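PDB 3PDU: 3-hydroxyisobutyrate dehydrogenase family protein from Geobacter sulfurreducens, which binds NADP+ and probably reduces succinic semialdehyde to gamma-hydroxybutyrate, as a member of the beta-hydroxyacid dehydrogenase family. Local coordinates for residues 89-94 with 103-108; 117-122 with 149-154; 180-185 with 263-268; 187-192 with 222-227; 243-248 with 256-261. One frame throughout, in Å; residues are numbered along the deposited sequence.

Interaction 1 of 5, residues 89-94 with 103-108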
# COMPACT_ATOMS: atom_id res chain seq x y z
N ARG A 89 40.49 0.81 24.14
CA ARG A 89 39.94 2.08 23.64
C ARG A 89 38.53 1.84 23.09
O ARG A 89 38.23 0.76 22.59
CB ARG A 89 40.87 2.71 22.59
CG ARG A 89 42.22 3.11 23.17
CD ARG A 89 43.06 3.84 22.14
NE ARG A 89 43.50 2.96 21.06
CZ ARG A 89 44.49 2.07 21.17
NH1 ARG A 89 45.12 1.92 22.33
NH2 ARG A 89 44.83 1.33 20.14
N GLY A 90 37.68 2.85 23.20
CA GLY A 90 36.27 2.67 22.87
C GLY A 90 35.84 3.22 21.53
O GLY A 90 36.36 4.24 21.06
N TYR A 91 34.86 2.57 20.92
CA TYR A 91 34.26 3.06 19.69
C TYR A 91 32.76 3.11 19.91
O TYR A 91 32.16 2.10 20.27
CB TYR A 91 34.61 2.12 18.52
CG TYR A 91 34.18 2.63 17.17
CD1 TYR A 91 34.63 3.85 16.70
CD2 TYR A 91 33.31 1.90 16.36
CE1 TYR A 91 34.25 4.33 15.46
CE2 TYR A 91 32.92 2.37 15.11
CZ TYR A 91 33.40 3.59 14.67
OH TYR A 91 33.03 4.10 13.44
N ILE A 92 32.17 4.30 19.76
CA ILE A 92 30.74 4.48 19.97
C ILE A 92 30.13 4.91 18.65
O ILE A 92 30.31 6.04 18.22
CB ILE A 92 30.45 5.55 21.04
CG1 ILE A 92 31.10 5.17 22.38
CG2 ILE A 92 28.95 5.76 21.20
CD1 ILE A 92 30.90 6.18 23.49
N ASP A 93 29.41 4.01 18.00
CA ASP A 93 28.83 4.33 16.71
C ASP A 93 27.42 4.83 16.91
O ASP A 93 26.53 4.10 17.35
CB ASP A 93 28.87 3.12 15.76
CG ASP A 93 28.67 3.50 14.29
OD1 ASP A 93 28.29 4.66 14.01
OD2 ASP A 93 28.88 2.65 13.41
N MET A 94 27.22 6.11 16.62
CA MET A 94 25.92 6.75 16.84
C MET A 94 25.13 6.86 15.55
O MET A 94 24.03 7.44 15.53
CB MET A 94 26.13 8.11 17.50
CG MET A 94 26.87 7.98 18.84
SD MET A 94 27.03 9.51 19.79
CE MET A 94 25.45 9.59 20.62
N THR A 103 26.06 -5.15 15.19
CA THR A 103 26.59 -6.37 15.80
C THR A 103 27.93 -6.75 15.19
O THR A 103 28.87 -7.08 15.90
CB THR A 103 25.61 -7.56 15.68
OG1 THR A 103 24.45 -7.30 16.47
CG2 THR A 103 26.28 -8.84 16.18
N ALA A 104 28.01 -6.70 13.86
CA ALA A 104 29.24 -7.07 13.15
C ALA A 104 30.40 -6.12 13.47
O ALA A 104 31.55 -6.55 13.67
CB ALA A 104 29.01 -7.13 11.64
N ILE A 105 30.11 -4.83 13.53
CA ILE A 105 31.12 -3.84 13.88
C ILE A 105 31.60 -4.08 15.31
O ILE A 105 32.80 -4.12 15.57
CB ILE A 105 30.58 -2.40 13.72
CG1 ILE A 105 30.41 -2.08 12.23
CG2 ILE A 105 31.51 -1.39 14.39
CD1 ILE A 105 29.60 -0.81 11.95
N GLY A 106 30.65 -4.28 16.22
CA GLY A 106 31.00 -4.53 17.61
C GLY A 106 31.85 -5.78 17.78
O GLY A 106 32.86 -5.76 18.49
N ALA A 107 31.46 -6.87 17.14
CA ALA A 107 32.25 -8.10 17.25
C ALA A 107 33.68 -7.89 16.74
O ALA A 107 34.64 -8.38 17.34
CB ALA A 107 31.57 -9.26 16.51
N ALA A 108 33.82 -7.14 15.65
CA ALA A 108 35.14 -6.88 15.08
C ALA A 108 36.00 -6.02 16.01
O ALA A 108 37.18 -6.33 16.25
CB ALA A 108 35.02 -6.23 13.72

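Interaction 2 of 5, residues 117-122 with 149-154. With NAP (NADP nicotinamide-adenine-dinucleotide phosphate), chain I.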
# COMPACT_ATOMS: atom_id res chain seq x y z
N LEU A 117 30.14 0.31 21.74
CA LEU A 117 28.80 0.68 22.16
C LEU A 117 28.10 1.27 20.95
O LEU A 117 28.69 2.09 20.25
CB LEU A 117 28.89 1.74 23.26
CG LEU A 117 27.61 2.19 23.95
CD1 LEU A 117 27.14 1.10 24.91
CD2 LEU A 117 27.86 3.49 24.70
N GLU A 118 26.86 0.87 20.69
CA GLU A 118 26.08 1.57 19.67
C GLU A 118 25.26 2.60 20.42
O GLU A 118 24.85 2.36 21.56
CB GLU A 118 25.18 0.60 18.88
CG GLU A 118 24.04 -0.02 19.70
CD GLU A 118 23.11 -0.89 18.86
OE1 GLU A 118 23.31 -0.97 17.63
OE2 GLU A 118 22.18 -1.50 19.43
N ALA A 119 25.06 3.77 19.83
CA ALA A 119 24.26 4.79 20.49
C ALA A 119 23.57 5.72 19.50
O ALA A 119 23.83 6.93 19.49
CB ALA A 119 25.12 5.58 21.48
N PRO A 120 22.67 5.16 18.68
CA PRO A 120 21.93 6.02 17.75
C PRO A 120 21.06 6.99 18.55
O PRO A 120 20.80 6.75 19.74
CB PRO A 120 21.07 5.03 16.95
CG PRO A 120 20.93 3.82 17.86
CD PRO A 120 22.22 3.75 18.62
N VAL A 121 20.61 8.07 17.93
CA VAL A 121 19.89 9.09 18.67
C VAL A 121 18.53 9.43 18.08
O VAL A 121 18.30 9.27 16.88
CB VAL A 121 20.73 10.38 18.77
CG1 VAL A 121 22.09 10.10 19.39
CG2 VAL A 121 20.88 11.04 17.38
N SER A 122 17.63 9.91 18.93
CA SER A 122 16.38 10.47 18.46
C SER A 122 16.47 11.99 18.67
O SER A 122 16.81 12.45 19.76
CB SER A 122 15.21 9.86 19.24
OG SER A 122 13.96 10.38 18.82
N PRO A 149 30.22 11.88 30.75
CA PRO A 149 30.39 13.34 30.60
C PRO A 149 30.19 13.81 29.16
O PRO A 149 29.61 14.88 28.91
CB PRO A 149 31.83 13.57 31.10
CG PRO A 149 32.05 12.48 32.12
CD PRO A 149 31.32 11.27 31.52
N ALA A 150 30.65 13.02 28.20
CA ALA A 150 30.43 13.38 26.80
C ALA A 150 28.93 13.29 26.42
O ALA A 150 28.41 14.17 25.71
CB ALA A 150 31.31 12.53 25.87
N PHE A 151 28.24 12.25 26.88
CA PHE A 151 26.82 12.10 26.58
C PHE A 151 26.02 13.27 27.18
O PHE A 151 25.00 13.68 26.61
CB PHE A 151 26.28 10.76 27.11
CG PHE A 151 26.62 9.57 26.23
CD1 PHE A 151 27.01 9.74 24.91
CD2 PHE A 151 26.51 8.28 26.72
CE1 PHE A 151 27.30 8.63 24.10
CE2 PHE A 151 26.80 7.17 25.91
CZ PHE A 151 27.19 7.35 24.60
N ALA A 152 26.47 13.81 28.31
CA ALA A 152 25.80 14.96 28.90
C ALA A 152 25.94 16.23 28.05
O ALA A 152 25.08 17.10 28.07
CB ALA A 152 26.30 15.20 30.33
N ALA A 153 27.03 16.34 27.30
CA ALA A 153 27.21 17.44 26.36
C ALA A 153 26.38 17.24 25.10
O ALA A 153 26.06 18.20 24.38
CB ALA A 153 28.69 17.59 25.99
N LEU A 154 26.01 16.00 24.81
CA LEU A 154 25.32 15.70 23.56
C LEU A 154 23.81 15.58 23.68
O LEU A 154 23.08 15.91 22.74
CB LEU A 154 25.87 14.41 22.96
CG LEU A 154 27.34 14.38 22.55
CD1 LEU A 154 27.67 12.99 22.02
CD2 LEU A 154 27.65 15.43 21.50
PA NAP I . 24.73 13.71 6.56
O1A NAP I . 24.30 13.23 5.24
O2A NAP I . 24.73 15.18 6.69
O5B NAP I . 26.16 13.12 6.96
C5B NAP I . 26.59 11.82 6.67
C4B NAP I . 28.03 11.69 7.15
O4B NAP I . 28.52 10.40 6.79
C3B NAP I . 28.98 12.70 6.50
O3B NAP I . 30.01 12.99 7.43
C2B NAP I . 29.58 11.92 5.34
O2B NAP I . 30.87 12.29 4.93
C1B NAP I . 29.67 10.55 5.99
N9A NAP I . 29.75 9.46 5.01
C8A NAP I . 28.79 9.03 4.14
N7A NAP I . 29.32 7.98 3.44
C5A NAP I . 30.57 7.74 3.88
C6A NAP I . 31.53 6.80 3.53
N6A NAP I . 31.27 5.89 2.59
N1A NAP I . 32.74 6.83 4.18
C2A NAP I . 33.00 7.76 5.16
N3A NAP I . 32.05 8.69 5.50
C4A NAP I . 30.85 8.67 4.87
O3 NAP I . 23.76 12.98 7.61
PN NAP I . 23.31 13.31 9.11
O1N NAP I . 21.98 13.93 9.05
O2N NAP I . 24.46 13.92 9.83
O5D NAP I . 23.12 11.79 9.59
C5D NAP I . 24.15 11.01 10.16
C4D NAP I . 23.47 9.82 10.81
O4D NAP I . 22.61 10.27 11.84
C3D NAP I . 22.57 9.09 9.82
O3D NAP I . 22.58 7.71 10.16
C2D NAP I . 21.19 9.64 10.09
O2D NAP I . 20.15 8.73 9.73
C1D NAP I . 21.30 9.81 11.60
N1N NAP I . 20.39 10.78 12.21
C2N NAP I . 20.10 11.97 11.60
C3N NAP I . 19.25 12.88 12.22
C7N NAP I . 18.94 14.22 11.59
O7N NAP I . 17.82 14.91 12.04
N7N NAP I . 19.69 14.73 10.61
C4N NAP I . 18.70 12.57 13.47
C5N NAP I . 19.01 11.36 14.09
C6N NAP I . 19.87 10.48 13.46
P2B NAP I . 31.06 13.35 3.73
O1X NAP I . 32.40 13.03 3.15
O2X NAP I . 29.93 13.19 2.74
O3X NAP I . 31.02 14.75 4.29

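Interaction 3 of 5, residues 180-185 with 263-268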
# COMPACT_ATOMS: atom_id res chain seq x y z
N GLN A 180 5.92 7.30 8.97
CA GLN A 180 4.50 7.17 8.71
C GLN A 180 3.72 8.40 9.18
O GLN A 180 2.73 8.81 8.56
CB GLN A 180 3.95 5.89 9.33
CG GLN A 180 4.53 4.62 8.70
CD GLN A 180 3.83 3.36 9.19
OE1 GLN A 180 4.45 2.49 9.81
NE2 GLN A 180 2.55 3.25 8.90
N MET A 181 4.16 9.01 10.29
CA MET A 181 3.52 10.26 10.73
C MET A 181 3.69 11.38 9.72
O MET A 181 2.78 12.21 9.53
CB MET A 181 4.05 10.73 12.09
CG MET A 181 3.47 9.94 13.26
SD MET A 181 4.16 10.53 14.82
CE MET A 181 3.47 12.18 14.95
N MET A 182 4.86 11.43 9.08
CA MET A 182 5.13 12.49 8.11
C MET A 182 4.28 12.30 6.85
O MET A 182 3.73 13.28 6.32
CB MET A 182 6.61 12.57 7.75
CG MET A 182 6.96 13.75 6.82
SD MET A 182 6.78 15.34 7.66
CE MET A 182 5.56 16.11 6.59
N THR A 183 4.15 11.06 6.38
CA THR A 183 3.30 10.84 5.21
C THR A 183 1.82 11.06 5.57
O THR A 183 1.04 11.52 4.74
CB THR A 183 3.50 9.45 4.54
OG1 THR A 183 3.26 8.39 5.48
CG2 THR A 183 4.89 9.33 3.93
N ALA A 184 1.44 10.74 6.80
CA ALA A 184 0.08 11.01 7.26
C ALA A 184 -0.22 12.51 7.23
O ALA A 184 -1.22 12.94 6.65
CB ALA A 184 -0.14 10.45 8.66
N LEU A 185 0.66 13.30 7.84
CA LEU A 185 0.52 14.76 7.82
C LEU A 185 0.53 15.30 6.39
O LEU A 185 -0.31 16.14 6.03
CB LEU A 185 1.61 15.44 8.66
CG LEU A 185 1.56 16.97 8.66
CD1 LEU A 185 0.33 17.45 9.41
CD2 LEU A 185 2.81 17.55 9.30
N GLU A 263 7.84 3.38 0.06
CA GLU A 263 7.73 3.65 -1.38
C GLU A 263 7.40 5.12 -1.69
O GLU A 263 7.87 5.66 -2.69
CB GLU A 263 6.73 2.71 -2.07
CG GLU A 263 7.04 1.23 -1.83
CD GLU A 263 8.44 0.83 -2.25
OE1 GLU A 263 8.83 1.12 -3.41
OE2 GLU A 263 9.17 0.23 -1.42
N SER A 264 6.61 5.77 -0.84
CA SER A 264 6.34 7.19 -1.07
C SER A 264 7.62 8.01 -0.94
O SER A 264 7.85 8.95 -1.71
CB SER A 264 5.25 7.73 -0.14
OG SER A 264 4.00 7.17 -0.48
N PHE A 265 8.45 7.67 0.04
CA PHE A 265 9.73 8.36 0.19
C PHE A 265 10.68 8.07 -0.97
O PHE A 265 11.47 8.93 -1.37
CB PHE A 265 10.39 8.04 1.53
CG PHE A 265 9.90 8.91 2.65
CD1 PHE A 265 10.38 10.21 2.78
CD2 PHE A 265 8.95 8.46 3.54
CE1 PHE A 265 9.92 11.04 3.79
CE2 PHE A 265 8.49 9.28 4.56
CZ PHE A 265 8.98 10.57 4.68
N LYS A 266 10.59 6.86 -1.53
CA LYS A 266 11.36 6.57 -2.74
C LYS A 266 10.89 7.45 -3.89
O LYS A 266 11.71 7.92 -4.68
CB LYS A 266 11.29 5.09 -3.12
CG LYS A 266 12.05 4.16 -2.17
CD LYS A 266 11.92 2.69 -2.64
CE LYS A 266 12.35 1.70 -1.54
NZ LYS A 266 11.99 0.28 -1.96
N ARG A 267 9.58 7.68 -4.00
CA ARG A 267 9.08 8.58 -5.05
C ARG A 267 9.68 9.97 -4.89
O ARG A 267 10.04 10.61 -5.87
CB ARG A 267 7.54 8.68 -5.05
CG ARG A 267 6.80 7.42 -5.52
CD ARG A 267 5.28 7.64 -5.59
NE ARG A 267 4.65 7.65 -4.27
CZ ARG A 267 3.52 8.30 -3.98
NH1 ARG A 267 2.89 9.00 -4.92
NH2 ARG A 267 3.01 8.25 -2.75
N ALA A 268 9.75 10.45 -3.64
CA ALA A 268 10.29 11.77 -3.39
C ALA A 268 11.78 11.88 -3.74
O ALA A 268 12.22 12.89 -4.28
CB ALA A 268 10.04 12.20 -1.94

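Interaction 4 of 5, residues 187-192 with 222-227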
# COMPACT_ATOMS: atom_id res chain seq x y z
N GLU A 187 -0.24 13.73 3.50
CA GLU A 187 -1.46 13.35 2.79
C GLU A 187 -2.63 14.19 3.30
O GLU A 187 -3.49 14.59 2.53
CB GLU A 187 -1.74 11.84 2.93
CG GLU A 187 -0.90 11.01 1.98
CD GLU A 187 -1.22 9.52 1.99
OE1 GLU A 187 -0.48 8.76 1.29
OE2 GLU A 187 -2.20 9.11 2.66
N GLY A 188 -2.66 14.45 4.60
CA GLY A 188 -3.73 15.24 5.18
C GLY A 188 -3.72 16.65 4.63
O GLY A 188 -4.75 17.20 4.24
N MET A 189 -2.54 17.24 4.59
CA MET A 189 -2.43 18.61 4.11
C MET A 189 -2.72 18.69 2.61
O MET A 189 -3.36 19.64 2.13
CB MET A 189 -1.04 19.18 4.44
CG MET A 189 -0.82 20.60 3.93
SD MET A 189 -1.76 21.84 4.88
CE MET A 189 -0.85 21.82 6.43
N ALA A 190 -2.29 17.68 1.86
CA ALA A 190 -2.56 17.64 0.43
C ALA A 190 -4.06 17.54 0.15
O ALA A 190 -4.60 18.28 -0.68
CB ALA A 190 -1.80 16.47 -0.24
N LEU A 191 -4.74 16.64 0.84
CA LEU A 191 -6.18 16.48 0.69
C LEU A 191 -6.88 17.77 1.12
O LEU A 191 -7.79 18.24 0.45
CB LEU A 191 -6.69 15.29 1.52
CG LEU A 191 -8.20 15.02 1.52
CD1 LEU A 191 -8.71 14.74 0.11
CD2 LEU A 191 -8.52 13.83 2.45
N GLY A 192 -6.43 18.33 2.24
CA GLY A 192 -6.97 19.58 2.76
C GLY A 192 -6.94 20.72 1.76
O GLY A 192 -7.96 21.38 1.54
N MET A 222 6.65 24.15 7.15
CA MET A 222 7.33 23.87 5.89
C MET A 222 6.31 23.60 4.80
O MET A 222 6.47 24.04 3.65
CB MET A 222 8.24 22.65 6.01
CG MET A 222 9.48 22.87 6.83
SD MET A 222 10.51 21.39 6.76
CE MET A 222 11.77 21.82 7.95
N LEU A 223 5.28 22.84 5.14
CA LEU A 223 4.26 22.49 4.15
C LEU A 223 3.55 23.74 3.66
O LEU A 223 3.22 23.86 2.48
CB LEU A 223 3.24 21.51 4.74
CG LEU A 223 3.78 20.21 5.34
CD1 LEU A 223 2.64 19.21 5.57
CD2 LEU A 223 4.84 19.60 4.45
N LEU A 224 3.31 24.69 4.56
CA LEU A 224 2.64 25.92 4.18
C LEU A 224 3.54 26.81 3.32
O LEU A 224 3.08 27.42 2.35
CB LEU A 224 2.16 26.70 5.41
CG LEU A 224 1.15 25.99 6.31
CD1 LEU A 224 0.66 26.93 7.41
CD2 LEU A 224 -0.02 25.49 5.49
N SER A 225 4.82 26.86 3.66
CA SER A 225 5.75 27.75 2.97
C SER A 225 6.24 27.17 1.65
O SER A 225 6.63 27.90 0.74
CB SER A 225 6.94 28.09 3.87
OG SER A 225 7.79 26.96 4.02
N GLY A 226 6.21 25.84 1.54
CA GLY A 226 6.78 25.15 0.40
C GLY A 226 8.30 25.16 0.41
O GLY A 226 8.94 24.90 -0.60
N GLU A 227 8.88 25.46 1.57
CA GLU A 227 10.34 25.51 1.70
C GLU A 227 10.79 24.43 2.68
O GLU A 227 10.25 24.33 3.77
CB GLU A 227 10.80 26.88 2.19
CG GLU A 227 10.55 28.01 1.21
CD GLU A 227 11.71 28.23 0.26
OE1 GLU A 227 12.10 27.28 -0.46
OE2 GLU A 227 12.25 29.36 0.22

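Interaction 5 of 5, residues 243-248 with 256-261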
# COMPACT_ATOMS: atom_id res chain seq x y z
N LEU A 243 15.35 0.10 6.24
CA LEU A 243 15.92 -0.76 7.28
C LEU A 243 14.84 -1.35 8.18
O LEU A 243 14.96 -2.50 8.59
CB LEU A 243 16.95 0.01 8.12
CG LEU A 243 18.19 0.49 7.34
CD1 LEU A 243 19.21 1.15 8.27
CD2 LEU A 243 18.81 -0.70 6.62
N ALA A 244 13.81 -0.57 8.50
CA ALA A 244 12.69 -1.07 9.30
C ALA A 244 11.97 -2.24 8.60
O ALA A 244 11.62 -3.24 9.24
CB ALA A 244 11.69 0.06 9.60
N VAL A 245 11.74 -2.08 7.30
CA VAL A 245 11.09 -3.11 6.51
C VAL A 245 11.96 -4.37 6.43
O VAL A 245 11.46 -5.50 6.48
CB VAL A 245 10.74 -2.59 5.09
CG1 VAL A 245 10.31 -3.75 4.17
CG2 VAL A 245 9.62 -1.53 5.18
N GLU A 246 13.27 -4.19 6.30
CA GLU A 246 14.18 -5.34 6.28
C GLU A 246 14.20 -6.05 7.63
O GLU A 246 14.27 -7.28 7.70
CB GLU A 246 15.58 -4.93 5.79
CG GLU A 246 15.53 -4.51 4.31
CD GLU A 246 16.81 -3.87 3.77
OE1 GLU A 246 17.84 -3.83 4.50
OE2 GLU A 246 16.79 -3.42 2.61
N LEU A 247 14.14 -5.27 8.70
CA LEU A 247 14.08 -5.84 10.05
C LEU A 247 12.80 -6.63 10.23
O LEU A 247 12.81 -7.76 10.75
CB LEU A 247 14.16 -4.71 11.10
CG LEU A 247 14.05 -5.09 12.59
CD1 LEU A 247 15.13 -6.09 12.99
CD2 LEU A 247 14.14 -3.84 13.46
N GLY A 248 11.68 -6.05 9.80
CA GLY A 248 10.41 -6.76 9.81
C GLY A 248 10.46 -8.07 9.04
O GLY A 248 9.90 -9.08 9.47
N HIS A 256 2.53 -3.37 6.49
CA HIS A 256 1.89 -2.73 5.33
C HIS A 256 2.07 -1.21 5.33
O HIS A 256 2.38 -0.61 4.29
CB HIS A 256 0.41 -3.08 5.27
CG HIS A 256 0.13 -4.42 4.64
ND1 HIS A 256 0.17 -4.62 3.28
CD2 HIS A 256 -0.17 -5.62 5.19
CE1 HIS A 256 -0.11 -5.89 3.01
NE2 HIS A 256 -0.32 -6.52 4.16
N GLY A 257 1.86 -0.58 6.48
CA GLY A 257 1.94 0.87 6.56
C GLY A 257 3.34 1.40 6.29
O GLY A 257 3.53 2.37 5.55
N ALA A 258 4.33 0.76 6.91
CA ALA A 258 5.72 1.15 6.75
C ALA A 258 6.19 0.94 5.31
O ALA A 258 6.89 1.78 4.75
CB ALA A 258 6.61 0.37 7.71
N ALA A 259 5.81 -0.19 4.72
CA ALA A 259 6.18 -0.47 3.34
C ALA A 259 5.60 0.58 2.39
O ALA A 259 6.29 1.05 1.49
CB ALA A 259 5.68 -1.87 2.94
N THR A 260 4.34 0.95 2.60
CA THR A 260 3.74 2.00 1.77
C THR A 260 4.47 3.34 1.95
O THR A 260 4.76 4.03 0.97
CB THR A 260 2.23 2.15 2.06
OG1 THR A 260 1.56 0.96 1.65
CG2 THR A 260 1.64 3.34 1.31
N ALA A 261 4.79 3.69 3.18
CA ALA A 261 5.47 4.96 3.41
C ALA A 261 6.87 4.93 2.78
O ALA A 261 7.32 5.91 2.19
CB ALA A 261 5.55 5.27 4.90

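Interaction 1 of 5, residues 89-94 with 103-108
Tyr-91 and Asp-93 on strand 90-93 face Ile-105 on the helix that follows, with the two backbones well separated: the nearest CA atoms, those of Tyr-91 and Gly-106, are 8.5 Å apart. No hydrogen bond crosses the contact, and the space between strand and helix is bridged by side chains. Being two residues apart on an extended strand, Tyr-91 and Asp-93 send their CB atoms to the same side of the sheet, toward the helix. Ile-105 meets both with its two branches. Its CG2 methyl lies near the plane of the tyrosine ring, at the ring's edge, 4.1 Å from Tyr-91 CE2. Its longer branch runs the other way, and CD1 comes within 3.8 Å of Asp-93 OD2. With CG1 placed beside the backbone N (chi1 -71°), CG2 is left opposite that N, and the two arms reach strand positions two residues apart. A beta-branched isoleucine suits this place because its two branches let one residue touch two side chains. Strand 90-93, helix 99-111 and strand 115-122 form a beta-alpha-beta unit of the Rossmann-type cofactor domain, and this is the packing of its helix on its first strand. Phe-116 of the returning strand touches both Asp-93 and Ile-105, while Cys-75 of helix 68-76 also packs on the isoleucine. Asp-93 is a polar residue in buried surroundings; its other carboxylate oxygen, OD1, is hydrogen-bonded to Ser-95 OG just beyond the strand. The tyrosine ring, flat and largely apolar, reaches further along the same layer to Val-74 and Val-81.

Interaction 2 of 5, residues 117-122 with 149-154
Phe-151 reaches from helix 148-154 to strand 115-122, both parts of the Rossmann-type cofactor domain, and meets Leu-117 and Ala-119 with the far end of its ring. Contact is closest at the rim of the phenyl group: Leu-117 CD2 lies in the ring plane, 3.9 Å from Phe-151 CZ and 4.0 Å from Phe-151 CE2. The leucine and phenylalanine side chains approach from opposite directions, so that a methyl meets aromatic C-H groups rather than the pi face. Ala-119 CB comes in obliquely at 4.1 Å from Phe-151 CZ. The small alanine leaves the ring end room beside the strand, while the branched leucine, its CG opposite the backbone N (chi1 -174°), extends a methyl to the ring edge. Both lie on the same side of the strand, two residues apart. Beyond this patch the side chains of the two segments no longer meet. Even the nearest CA atoms, of Ala-119 and Phe-151, are 9.9 Å apart, and at the far side of the helix Pro-149 and Ala-152 lie exposed at the protein surface. Ile-135 of the adjacent strand and Phe-144 of helix 141-146 add to the apolar surroundings of Phe-151. Further along strand 115-122 the character changes at the cofactor: Val-121 O is 3.6 Å from NAP C5N, and Val-121 CG2 is 3.8 Å from that same nicotinamide carbon. Val-121 O accepts a hydrogen bond from Lys-171 NZ. The contact between strand and helix is wholly apolar, which implies that shape and exclusion of water hold it together, while the same strand carries on to present a valine to the nicotinamide.

Interaction 3 of 5, residues 180-185 with 263-268
Met-182 and Thr-183 of the long helix 166-194 pack against Phe-265 of helix 256-270 in the all-helical C-terminal domain, the two short segments crossing at 70° with their axes 11.2 Å apart at closest approach. Along the first segment, Gln-180 turns its CB from this partner and packs on Ala-258 and Ala-261, earlier in the same second helix. Met-182 follows: its CG lies at the edge of the Phe-265 ring, near its plane and 4.3 Å from CZ, before the flexible thioether leads away toward helix 214-225. Thr-183 makes the closer approach, with CG2 3.7 Å from Phe-265 CE2 and also near Ser-264 CB. Its methyl stands beside the backbone N, opposite the carbonyl carbon, and from there meets the phenyl ring obliquely. A threonine fits here by being short and offering a methyl where the helices cross. Phenylalanine supplies the reach, its ring also touching Met-237 and Leu-241 of helix 234-251. Behind the interface, Glu-263 and Lys-266 form a salt bridge and face a second subunit. Ser-264 is tied to its own helix: Arg-267 NH2 donates to Ser-264 OG over 2.7 Å, in the guanidinium plane and at an angle of 162°.

Interaction 4 of 5, residues 187-192 with 222-227
Met-189 lies across Leu-223 and Leu-224, meeting each leucine with a different part of its chain. The root of the methionine takes the first: Met-189 CB is 3.8 Å from Leu-223 CD1, and that methyl also lies 4.1 Å from Met-189 CG. The tip takes the second, with Met-189 CE 3.9 Å from Leu-224 CD2 and the sulfur, Met-189 SD, 4.1 Å from the same methyl. Bends at chi2 (73°) and chi3 (71°) fold the thioether, so root and tip can serve adjacent residues of the other helix. An unbranched, flexible methionine is well suited to such a task. Its chain runs oblique to Leu-223 and at about a right angle to Leu-224. The leucines differ in setting: Leu-223 points its CB at the partner and is buried, whereas Leu-224 starts out to one side, brings its end closer and remains partly exposed. The nearest backbone approach, 7.7 Å between the CA atoms of Met-189 and Leu-223, leaves a single layer of side chains between the helices. Helix 214-225 stops directly after this contact. Gly-226 takes up a positive phi of 73°, a conformation easy for a residue without a CB, and Ser-225 OG accepts a hydrogen bond from Glu-227 N to form an ST turn. Within the helical C-terminal domain, Leu-203 of helix 199-208 packs on both Met-189 and Leu-224, while Phe-282 of helix 282-285 touches Met-189 and Leu-223; on helix 166-194, Glu-187 turns to a third subunit, hydrogen-bonding to the amides of Gly-257 and Ala-258 there.

Interaction 5 of 5, residues 243-248 with 256-261
Val-245 and its partners Ala-258 and Ala-259 join two successive helices, 234-251 and 256-270, of the C-terminal helical domain, a helical hairpin closed by a short connection. The backbones come close, with the CA atoms of Val-245 and Ala-259 only 6.4 Å apart. Such proximity depends on small residues: one valine faces two alanines, and the valine methyl reaches the backbone of the other helix. Val-245 CG2 lies 4.0 Å from Ala-259 CA and 4.1 Å from Ala-259 N. It is also 4.2 Å from the carbonyl carbon, Ala-258 C, so the methyl rests over the main chain where the two alanines join. Side-chain contact is slighter, the alanine methyls being too short to extend far from their helix. The torsion of the valine (chi1 169°) sets CG2 beside its own backbone N, with CG1 opposite that N. Beta branching therefore gives a compact side chain without a long arm, which suits this narrow gap. The contact is buried and apolar, and hydrogen bonds run within each helix rather than between them. Helix 166-194 reaches Ala-258 through Met-176. Other subunits of the tetramer close in on the hairpin: Thr-260 OG1 is hydrogen-bonded to Thr-260 OG1 of a third subunit, and His-256 stacks its ring on His-256 of a fourth. Glu-263 of a second subunit reaches the touching residues themselves, packing on both Val-245 and Ala-259. Between the alanine and valine side chains themselves, Ala-258 CB stands 4.4 Å from Val-245 CG2.

From the N terminus, interaction 1 closes a short loop within the beta-alpha-beta unit of the cofactor domain. Interaction 2 then opens on the neighbouring strand and closes a longer one; the two are joined through the sheet, where Asp-93 and Ala-119 probably share a backbone hydrogen bond. The remaining contacts belong to the helical domain. Interaction 3 forms the widest loop of the five contacts, from helix 166-194 to helix 256-270, and encloses interactions 4 and 5, which follow one another in series without crossing. Interaction 4 shares the long helix with interaction 3, and Leu-185 packs on Leu-223; interaction 5 shares helix 256-270. Interactions 1 and 3 lie about 32 Å apart, centre to centre.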